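Local coordinates for outer membrane protein Omp121 (Bacteroides thetaiotaomicron, PDB 5FQ8) that probably imports nutrients across the outer membrane as a TonB-dependent receptor, with a plug domain inside a transmembrane beta barrel, at residues G41-S46 and E647-L652; I87-S92 and G701-I706; V114-T117 and G123-F126; S492-L497 and F503-S508. All blocks are in the same frame, centred on the assembly; numbering follows the deposited sequence.

Overall arrangement
Interactions 1 and 2 both join the plug to the wall of the barrel, and they touch. Their centres lie about 10 Å apart, and Arg89 of interaction 2 forms salt bridges with Glu649 and Glu647 of interaction 1. Interaction 3 is a hairpin within the plug. Its centre is about 28 Å from that of interaction 2. The side chain of Phe126 is about 10 Å from that of Asp288, a calcium ligand, and about 14 Å from a bound calcium ion. Interaction 4 folds a loop at the end of a barrel strand, about 21 Å from interaction 3 and about 56 Å from interaction 1, centre to centre. It also faces a second subunit.

Interaction 1: residues G41-S46 and E647-L652; sequences GYAATS and ESEVGL
Glu649 reaches from barrel strand 643-656 to Tyr42 CB and to the N and CB of Ala43 in the plug. Its CG is anti to the backbone N (chi1 -172°), and the chain then runs extended, which carries the carboxylate off the wall. The tight part of the contact is this one group. OE2 accepts a hydrogen bond from Ala43 N at 3.3 Å. The N-H comes from above the carboxylate plane, 45° out of it, and the bond is somewhat bent (147°). Ala43 CB packs beside the same oxygen. The other oxygen, OE1, lies 3.2 Å from Tyr42 CB.

The rest is looser. The Tyr42 side chain leads off and touches Leu144 of plug strand 138-144. Ala44 to Ser46 open strand 44-48 and lie away from the barrel strand, and Ser46 is exposed. On the barrel, Val650 points the opposite way from Glu649, to the outer surface.

The polar end of Glu649 is held chiefly by Arg89 of the plug, which forms a salt bridge to OE2. Glu647 also binds Arg89, as well as Arg670. Glu649 thus has a charged mate and a backbone N-H, which probably favours ionisation, though the other glutamates round Arg89 would work against it.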
# COMPACT_ATOMS: atom_id res chain seq x y z
N GLY B 41 -18.92 -11.55 -49.08
CA GLY B 41 -20.26 -12.08 -49.04
C GLY B 41 -21.02 -11.72 -47.78
O GLY B 41 -21.95 -12.42 -47.41
N TYR B 42 -20.63 -10.63 -47.11
CA TYR B 42 -21.34 -10.19 -45.92
C TYR B 42 -21.15 -8.69 -45.77
O TYR B 42 -20.38 -8.06 -46.50
CB TYR B 42 -20.89 -10.96 -44.67
CG TYR B 42 -19.42 -10.89 -44.37
CD1 TYR B 42 -18.90 -9.87 -43.59
CD2 TYR B 42 -18.55 -11.84 -44.86
CE1 TYR B 42 -17.56 -9.80 -43.32
CE2 TYR B 42 -17.21 -11.78 -44.58
CZ TYR B 42 -16.72 -10.76 -43.81
OH TYR B 42 -15.38 -10.70 -43.54
N ALA B 43 -21.87 -8.11 -44.81
CA ALA B 43 -21.88 -6.66 -44.65
C ALA B 43 -20.52 -6.14 -44.25
O ALA B 43 -19.87 -6.69 -43.36
CB ALA B 43 -22.91 -6.25 -43.60
N ALA B 44 -20.10 -5.07 -44.92
CA ALA B 44 -18.88 -4.35 -44.57
C ALA B 44 -19.00 -2.92 -45.07
O ALA B 44 -19.76 -2.64 -46.00
CB ALA B 44 -17.64 -5.02 -45.16
N THR B 45 -18.27 -2.03 -44.43
CA THR B 45 -18.28 -0.62 -44.78
C THR B 45 -16.86 -0.10 -44.84
O THR B 45 -16.06 -0.39 -43.95
CB THR B 45 -19.10 0.18 -43.79
OG1 THR B 45 -20.47 -0.20 -43.88
CG2 THR B 45 -18.99 1.65 -44.09
N SER B 46 -16.54 0.66 -45.89
CA SER B 46 -15.23 1.27 -46.04
C SER B 46 -15.34 2.76 -45.80
O SER B 46 -16.28 3.39 -46.27
CB SER B 46 -14.64 1.01 -47.43
OG SER B 46 -14.60 -0.37 -47.72
N GLU B 647 -24.08 -17.61 -37.54
CA GLU B 647 -24.78 -16.50 -38.17
C GLU B 647 -25.23 -16.89 -39.56
O GLU B 647 -24.54 -17.61 -40.26
CB GLU B 647 -23.89 -15.28 -38.26
CG GLU B 647 -24.60 -14.06 -38.78
CD GLU B 647 -23.78 -12.83 -38.59
OE1 GLU B 647 -22.66 -12.78 -39.11
OE2 GLU B 647 -24.24 -11.92 -37.89
N SER B 648 -26.42 -16.41 -39.93
CA SER B 648 -26.93 -16.44 -41.30
C SER B 648 -27.11 -15.01 -41.78
O SER B 648 -27.60 -14.16 -41.04
CB SER B 648 -28.27 -17.16 -41.40
OG SER B 648 -28.23 -18.41 -40.76
N GLU B 649 -26.72 -14.75 -43.02
CA GLU B 649 -26.85 -13.39 -43.53
C GLU B 649 -27.09 -13.40 -45.03
O GLU B 649 -26.48 -14.18 -45.76
CB GLU B 649 -25.60 -12.58 -43.20
CG GLU B 649 -25.71 -11.11 -43.52
CD GLU B 649 -24.48 -10.36 -43.16
OE1 GLU B 649 -23.48 -11.03 -42.84
OE2 GLU B 649 -24.52 -9.12 -43.19
N VAL B 650 -27.97 -12.51 -45.48
CA VAL B 650 -28.21 -12.27 -46.89
C VAL B 650 -28.29 -10.76 -47.10
O VAL B 650 -28.74 -10.02 -46.22
CB VAL B 650 -29.50 -12.98 -47.38
CG1 VAL B 650 -30.72 -12.45 -46.65
CG2 VAL B 650 -29.66 -12.84 -48.86
N GLY B 651 -27.82 -10.30 -48.25
CA GLY B 651 -27.71 -8.88 -48.50
C GLY B 651 -27.73 -8.54 -49.97
O GLY B 651 -27.43 -9.37 -50.82
N LEU B 652 -28.10 -7.28 -50.26
CA LEU B 652 -28.21 -6.76 -51.62
C LEU B 652 -27.59 -5.38 -51.71
O LEU B 652 -27.84 -4.51 -50.87
CB LEU B 652 -29.67 -6.69 -52.07
CG LEU B 652 -29.96 -6.12 -53.47
CD1 LEU B 652 -29.23 -6.89 -54.52
CD2 LEU B 652 -31.42 -6.18 -53.73

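Interaction 2: residues I87-S92 and G701-I706; sequences IIRGVS and GIELLI
At the interface between the plug and the barrel wall, Arg89 meets Glu703 in a two-bond salt bridge. Arg89 follows plug strand 84-88, and Glu703 lies on barrel strand 697-712. The pairing uses one side of the guanidinium. Arg89 NE donates to Glu703 OE2 and Arg89 NH2 donates to Glu703 OE1, the second at 2.8 Å. Both bonds are nearly straight, with N-H...O angles of 168° and 174°. The NE bond is modelled very short, and its exact length is doubtful at this resolution.

The carboxylate comes to the edge of the guanidinium, and Glu703 OE1 lies in the guanidinium plane. The two flat groups are not coplanar, however. Their planes are 41° apart, and NH2 meets OE1 from above the carboxylate plane. The side chains cross at about a right angle. Arg89 is extended from CG to NE, which carries its head across to the wall.

In TonB-dependent receptors the plug fills the inside of the barrel, and this contact bridges the two parts. Glu703 points inward from its strand. Leu704, its neighbour, lies on the other side and packs on Trp722 of strand 716-731.

The guanidinium is shared with the glutamates of barrel strand 643-656. The Arg89 side chain also packs on Tyr668, a residue of strand 661-680, which runs between the two glutamate-bearing strands.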
# COMPACT_ATOMS: atom_id res chain seq x y z
N ILE B 87 -20.18 -1.32 -30.44
CA ILE B 87 -20.87 -2.60 -30.40
C ILE B 87 -21.45 -2.88 -31.77
O ILE B 87 -22.10 -2.01 -32.37
CB ILE B 87 -21.96 -2.61 -29.31
CG1 ILE B 87 -21.37 -2.17 -27.97
CG2 ILE B 87 -22.51 -3.99 -29.14
CD1 ILE B 87 -22.40 -1.98 -26.93
N ILE B 88 -21.22 -4.07 -32.28
CA ILE B 88 -21.54 -4.41 -33.65
C ILE B 88 -22.57 -5.52 -33.63
O ILE B 88 -22.27 -6.64 -33.20
CB ILE B 88 -20.30 -4.82 -34.45
CG1 ILE B 88 -19.47 -3.59 -34.81
CG2 ILE B 88 -20.67 -5.56 -35.71
CD1 ILE B 88 -18.41 -3.88 -35.79
N ARG B 89 -23.77 -5.20 -34.10
CA ARG B 89 -24.89 -6.13 -34.13
C ARG B 89 -25.22 -6.64 -32.73
O ARG B 89 -25.34 -7.84 -32.48
CB ARG B 89 -24.62 -7.28 -35.11
CG ARG B 89 -24.66 -6.81 -36.55
CD ARG B 89 -24.42 -7.91 -37.56
NE ARG B 89 -24.56 -7.44 -38.93
CZ ARG B 89 -24.41 -8.21 -40.00
NH1 ARG B 89 -24.12 -9.49 -39.85
NH2 ARG B 89 -24.56 -7.71 -41.21
N GLY B 90 -25.36 -5.69 -31.80
CA GLY B 90 -25.80 -6.00 -30.46
C GLY B 90 -24.76 -6.68 -29.58
O GLY B 90 -23.62 -6.94 -29.96
N VAL B 91 -25.21 -6.98 -28.37
CA VAL B 91 -24.38 -7.63 -27.36
C VAL B 91 -24.53 -9.13 -27.49
O VAL B 91 -25.63 -9.66 -27.41
CB VAL B 91 -24.78 -7.16 -25.95
CG1 VAL B 91 -24.17 -8.04 -24.92
CG2 VAL B 91 -24.36 -5.74 -25.73
N SER B 92 -23.42 -9.83 -27.69
CA SER B 92 -23.44 -11.28 -27.61
C SER B 92 -22.87 -11.79 -26.31
O SER B 92 -23.34 -12.80 -25.79
CB SER B 92 -22.66 -11.88 -28.77
OG SER B 92 -23.15 -11.38 -30.00
N GLY B 701 -31.62 -8.55 -37.20
CA GLY B 701 -32.01 -7.23 -37.61
C GLY B 701 -31.77 -6.92 -39.07
O GLY B 701 -31.58 -7.81 -39.90
N ILE B 702 -31.80 -5.63 -39.35
CA ILE B 702 -31.70 -5.09 -40.70
C ILE B 702 -30.67 -3.98 -40.70
O ILE B 702 -30.70 -3.10 -39.83
CB ILE B 702 -33.05 -4.54 -41.20
CG1 ILE B 702 -34.17 -5.53 -40.97
CG2 ILE B 702 -32.99 -4.24 -42.66
CD1 ILE B 702 -35.53 -4.96 -41.29
N GLU B 703 -29.78 -4.00 -41.68
CA GLU B 703 -28.80 -2.94 -41.90
C GLU B 703 -29.03 -2.39 -43.29
O GLU B 703 -28.86 -3.10 -44.28
CB GLU B 703 -27.36 -3.44 -41.75
CG GLU B 703 -26.95 -3.81 -40.34
CD GLU B 703 -25.75 -4.72 -40.28
OE1 GLU B 703 -25.15 -4.98 -41.35
OE2 GLU B 703 -25.40 -5.18 -39.18
N LEU B 704 -29.40 -1.12 -43.37
CA LEU B 704 -29.81 -0.50 -44.61
C LEU B 704 -29.05 0.80 -44.80
O LEU B 704 -29.00 1.63 -43.89
CB LEU B 704 -31.31 -0.27 -44.60
CG LEU B 704 -31.96 0.75 -45.51
CD1 LEU B 704 -31.69 0.38 -46.94
CD2 LEU B 704 -33.43 0.72 -45.23
N LEU B 705 -28.48 0.98 -45.98
CA LEU B 705 -27.77 2.20 -46.35
C LEU B 705 -28.28 2.70 -47.70
O LEU B 705 -28.48 1.91 -48.62
CB LEU B 705 -26.26 1.94 -46.40
CG LEU B 705 -25.28 2.96 -46.97
CD1 LEU B 705 -25.30 4.20 -46.15
CD2 LEU B 705 -23.91 2.36 -47.00
N ILE B 706 -28.52 4.00 -47.80
CA ILE B 706 -28.97 4.61 -49.06
C ILE B 706 -28.23 5.92 -49.26
O ILE B 706 -28.23 6.78 -48.37
CB ILE B 706 -30.49 4.88 -49.07
CG1 ILE B 706 -31.25 3.57 -49.08
CG2 ILE B 706 -30.86 5.66 -50.29
CD1 ILE B 706 -32.67 3.75 -48.71

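Interaction 3: residues V114-T117 and G123-F126; sequences VYST and GYDF
Ser116 and Tyr124 meet by backbone and side chain at once. Ser116 N donates to Tyr124 O at 3.0 Å, in an almost straight bond (170°). The donor is tilted 33° from the carbonyl plane. A second backbone bond runs the other way, from Phe126 N to Val114 O at 2.7 Å, nearly along the C=O axis.

Tyr115 and Asp125 sit between these bonds as an antiparallel non-hydrogen-bonded pair. The motif is a beta hairpin of the plug, formed by the short, weakly bonded strands 113-115 and 125-128. The side chains of Tyr115 and Asp125 share one face, where Asp125 OD2 lies 3.5 Å from Tyr115 CB. Asp125 OD1 is satisfied close by, accepting from Ser83 OG and from Gly127 N.

Ser116 OG bonds with Ser122 O and Asp118 N, so the hydroxyl is satisfied within the connecting loop. Its CB makes a CH-pi contact, 3.4 Å from the centroid of the Tyr124 ring and almost straight over the face. Tyr124 CG sits between its backbone N and carbonyl carbon (chi1 61°), which brings the ring over Ser116. The Tyr124 hydroxyl bonds to Lys415 of the barrel. A leucine here would probably leave Lys415 without this partner and Ser116 CB without a ring face to rest on. Val114 CG1 lies at the edge of the Phe126 ring, 3.9 Å from CD2, and that ring stacks on Tyr379 of barrel strand 376-394.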
# COMPACT_ATOMS: atom_id res chain seq x y z
N VAL B 114 -9.50 1.32 -19.35
CA VAL B 114 -9.06 1.64 -18.01
C VAL B 114 -10.11 2.56 -17.43
O VAL B 114 -10.15 3.75 -17.74
CB VAL B 114 -7.67 2.29 -18.00
CG1 VAL B 114 -7.37 2.85 -16.64
CG2 VAL B 114 -6.62 1.28 -18.38
N TYR B 115 -10.99 2.00 -16.59
CA TYR B 115 -12.02 2.78 -15.92
C TYR B 115 -12.25 2.19 -14.54
O TYR B 115 -11.88 1.05 -14.26
CB TYR B 115 -13.32 2.82 -16.72
CG TYR B 115 -14.06 1.51 -16.76
CD1 TYR B 115 -13.69 0.50 -17.63
CD2 TYR B 115 -15.16 1.30 -15.95
CE1 TYR B 115 -14.36 -0.67 -17.67
CE2 TYR B 115 -15.83 0.12 -15.98
CZ TYR B 115 -15.43 -0.86 -16.85
OH TYR B 115 -16.08 -2.05 -16.88
N SER B 116 -12.88 2.99 -13.69
CA SER B 116 -13.07 2.65 -12.29
C SER B 116 -13.97 1.44 -12.08
O SER B 116 -14.97 1.25 -12.78
CB SER B 116 -13.65 3.85 -11.57
OG SER B 116 -14.03 3.50 -10.28
N THR B 117 -13.61 0.61 -11.12
CA THR B 117 -14.36 -0.60 -10.82
C THR B 117 -15.47 -0.36 -9.81
O THR B 117 -16.28 -1.26 -9.56
CB THR B 117 -13.41 -1.69 -10.30
OG1 THR B 117 -13.02 -1.39 -8.96
CG2 THR B 117 -12.17 -1.72 -11.15
N GLY B 123 -16.16 7.22 -9.74
CA GLY B 123 -16.26 6.94 -11.16
C GLY B 123 -15.26 7.75 -11.95
O GLY B 123 -15.09 8.95 -11.74
N TYR B 124 -14.59 7.08 -12.88
CA TYR B 124 -13.62 7.73 -13.74
C TYR B 124 -13.36 6.81 -14.92
O TYR B 124 -13.64 5.61 -14.86
CB TYR B 124 -12.34 8.05 -12.98
CG TYR B 124 -11.59 6.88 -12.39
CD1 TYR B 124 -10.89 6.00 -13.20
CD2 TYR B 124 -11.54 6.68 -11.02
CE1 TYR B 124 -10.20 4.95 -12.69
CE2 TYR B 124 -10.83 5.62 -10.48
CZ TYR B 124 -10.17 4.76 -11.33
OH TYR B 124 -9.45 3.69 -10.84
N ASP B 125 -12.86 7.38 -16.00
CA ASP B 125 -12.61 6.61 -17.22
C ASP B 125 -11.39 7.20 -17.89
O ASP B 125 -11.32 8.41 -18.10
CB ASP B 125 -13.82 6.65 -18.15
CG ASP B 125 -13.76 5.60 -19.21
OD1 ASP B 125 -12.78 5.58 -19.98
OD2 ASP B 125 -14.69 4.77 -19.27
N PHE B 126 -10.42 6.35 -18.22
CA PHE B 126 -9.11 6.83 -18.61
C PHE B 126 -8.74 6.48 -20.05
O PHE B 126 -7.66 6.85 -20.49
CB PHE B 126 -8.04 6.29 -17.66
CG PHE B 126 -7.88 7.07 -16.39
CD1 PHE B 126 -8.10 8.42 -16.36
CD2 PHE B 126 -7.53 6.44 -15.21
CE1 PHE B 126 -7.94 9.15 -15.19
CE2 PHE B 126 -7.38 7.14 -14.04
CZ PHE B 126 -7.58 8.51 -14.03

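Interaction 4: residues S492-L497 and F503-S508; sequences SEVNDL and FNLKNS
Ser508 OG donates to Asn495 O at 2.6 Å, the one hydrogen bond between residues 492-497 and 503-508. The C=O...O angle is 172°. With OG anti to the backbone N (chi1 167°), the hydroxyl faces the end of strand 472-495. It also accepts from Lys510 N. An alanine at Ser508 would probably leave Asn495 O and Lys510 N without this shared partner.

Other polar bonds shape each segment. Asn495 ND2 binds Glu493 OE2, which also accepts from Gln446. Asn507 ND2 donates to Ile499 O and Trp502 O, tying Asn507 to the intervening loop.

The apolar contacts form two groups. Val494 and Leu505 cross at about a right angle, with Val494 CG1 3.8 Å from Leu505 CD2. Further along, Leu497 CD1 meets the Phe503 ring at its edge, 3.9 Å from CD1 of that ring. In a mixed contact, the methyls of Leu505 lie against the Ser492 hydroxyl.

The second subunit, another copy of this protein, covers part of the loop: Leu505 N, Asn507 OD1 and Lys506 O bond to Gln516, Tyr629 and Asn627 of that subunit.

The loop contains a type I beta turn from Asn504 to Asn507, closed by Asn507 N to Asn504 O, with an Asx turn in which Asn504 OD1 accepts from Lys506 N. The whole is a loop folded back on the end of a barrel strand before strand 513-534.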
# COMPACT_ATOMS: atom_id res chain seq x y z
N SER B 492 -0.97 -0.47 -4.32
CA SER B 492 -0.58 -0.21 -2.95
C SER B 492 -1.27 1.07 -2.47
O SER B 492 -1.29 2.07 -3.18
CB SER B 492 0.94 -0.14 -2.83
OG SER B 492 1.41 1.18 -2.88
N GLU B 493 -1.82 1.02 -1.25
CA GLU B 493 -2.72 2.03 -0.72
C GLU B 493 -2.35 2.32 0.72
O GLU B 493 -2.00 1.40 1.45
CB GLU B 493 -4.16 1.52 -0.79
CG GLU B 493 -5.23 2.43 -0.27
CD GLU B 493 -6.56 1.72 -0.17
OE1 GLU B 493 -6.76 0.73 -0.88
OE2 GLU B 493 -7.41 2.15 0.64
N VAL B 494 -2.44 3.58 1.13
CA VAL B 494 -2.31 3.94 2.54
C VAL B 494 -3.47 4.84 2.91
O VAL B 494 -3.92 5.65 2.10
CB VAL B 494 -0.98 4.66 2.87
CG1 VAL B 494 0.16 3.70 2.79
CG2 VAL B 494 -0.79 5.82 1.95
N ASN B 495 -3.94 4.70 4.13
CA ASN B 495 -5.02 5.53 4.62
C ASN B 495 -4.55 6.37 5.78
O ASN B 495 -3.46 6.16 6.33
CB ASN B 495 -6.22 4.67 5.01
CG ASN B 495 -7.01 4.20 3.81
OD1 ASN B 495 -7.98 4.83 3.40
ND2 ASN B 495 -6.58 3.09 3.23
N ASP B 496 -5.36 7.35 6.14
CA ASP B 496 -5.13 8.12 7.35
C ASP B 496 -3.78 8.83 7.28
O ASP B 496 -2.79 8.40 7.87
CB ASP B 496 -5.26 7.22 8.59
CG ASP B 496 -5.68 7.97 9.81
OD1 ASP B 496 -5.12 9.06 10.06
OD2 ASP B 496 -6.56 7.47 10.53
N LEU B 497 -3.76 9.93 6.54
CA LEU B 497 -2.51 10.59 6.19
C LEU B 497 -1.98 11.38 7.37
O LEU B 497 -2.73 12.07 8.07
CB LEU B 497 -2.71 11.50 4.99
CG LEU B 497 -3.31 10.78 3.79
CD1 LEU B 497 -3.52 11.73 2.64
CD2 LEU B 497 -2.41 9.63 3.39
N PHE B 503 0.67 13.35 -0.45
CA PHE B 503 0.17 12.10 -1.01
C PHE B 503 1.38 11.20 -1.26
O PHE B 503 1.97 11.21 -2.33
CB PHE B 503 -0.62 12.34 -2.28
CG PHE B 503 -1.91 13.09 -2.07
CD1 PHE B 503 -2.66 12.93 -0.93
CD2 PHE B 503 -2.37 13.95 -3.05
CE1 PHE B 503 -3.85 13.62 -0.77
CE2 PHE B 503 -3.56 14.64 -2.89
CZ PHE B 503 -4.29 14.48 -1.74
N ASN B 504 1.73 10.40 -0.25
CA ASN B 504 2.90 9.53 -0.31
C ASN B 504 2.69 8.34 0.61
O ASN B 504 2.14 8.48 1.70
CB ASN B 504 4.17 10.29 0.09
CG ASN B 504 5.43 9.56 -0.27
OD1 ASN B 504 5.83 8.62 0.39
ND2 ASN B 504 6.07 10.00 -1.34
N LEU B 505 3.15 7.17 0.17
CA LEU B 505 3.01 5.96 0.97
C LEU B 505 3.70 6.04 2.32
O LEU B 505 3.43 5.20 3.17
CB LEU B 505 3.57 4.78 0.19
CG LEU B 505 2.80 4.52 -1.10
CD1 LEU B 505 3.50 3.52 -1.96
CD2 LEU B 505 1.42 4.03 -0.73
N LYS B 506 4.58 7.00 2.53
CA LYS B 506 5.17 7.21 3.85
C LYS B 506 4.28 7.99 4.78
O LYS B 506 4.57 8.05 5.97
CB LYS B 506 6.49 7.97 3.73
CG LYS B 506 7.65 7.16 3.28
CD LYS B 506 8.88 8.03 3.14
CE LYS B 506 9.04 8.55 1.73
NZ LYS B 506 10.45 8.96 1.47
N ASN B 507 3.20 8.60 4.28
CA ASN B 507 2.47 9.60 5.05
C ASN B 507 1.37 9.00 5.89
O ASN B 507 0.33 9.61 6.06
CB ASN B 507 1.90 10.66 4.11
CG ASN B 507 1.64 11.96 4.82
OD1 ASN B 507 2.34 12.32 5.76
ND2 ASN B 507 0.64 12.69 4.37
N SER B 508 1.56 7.82 6.47
CA SER B 508 0.52 7.20 7.27
C SER B 508 1.14 6.43 8.42
O SER B 508 2.15 5.76 8.25
CB SER B 508 -0.33 6.25 6.43
OG SER B 508 -1.14 5.43 7.26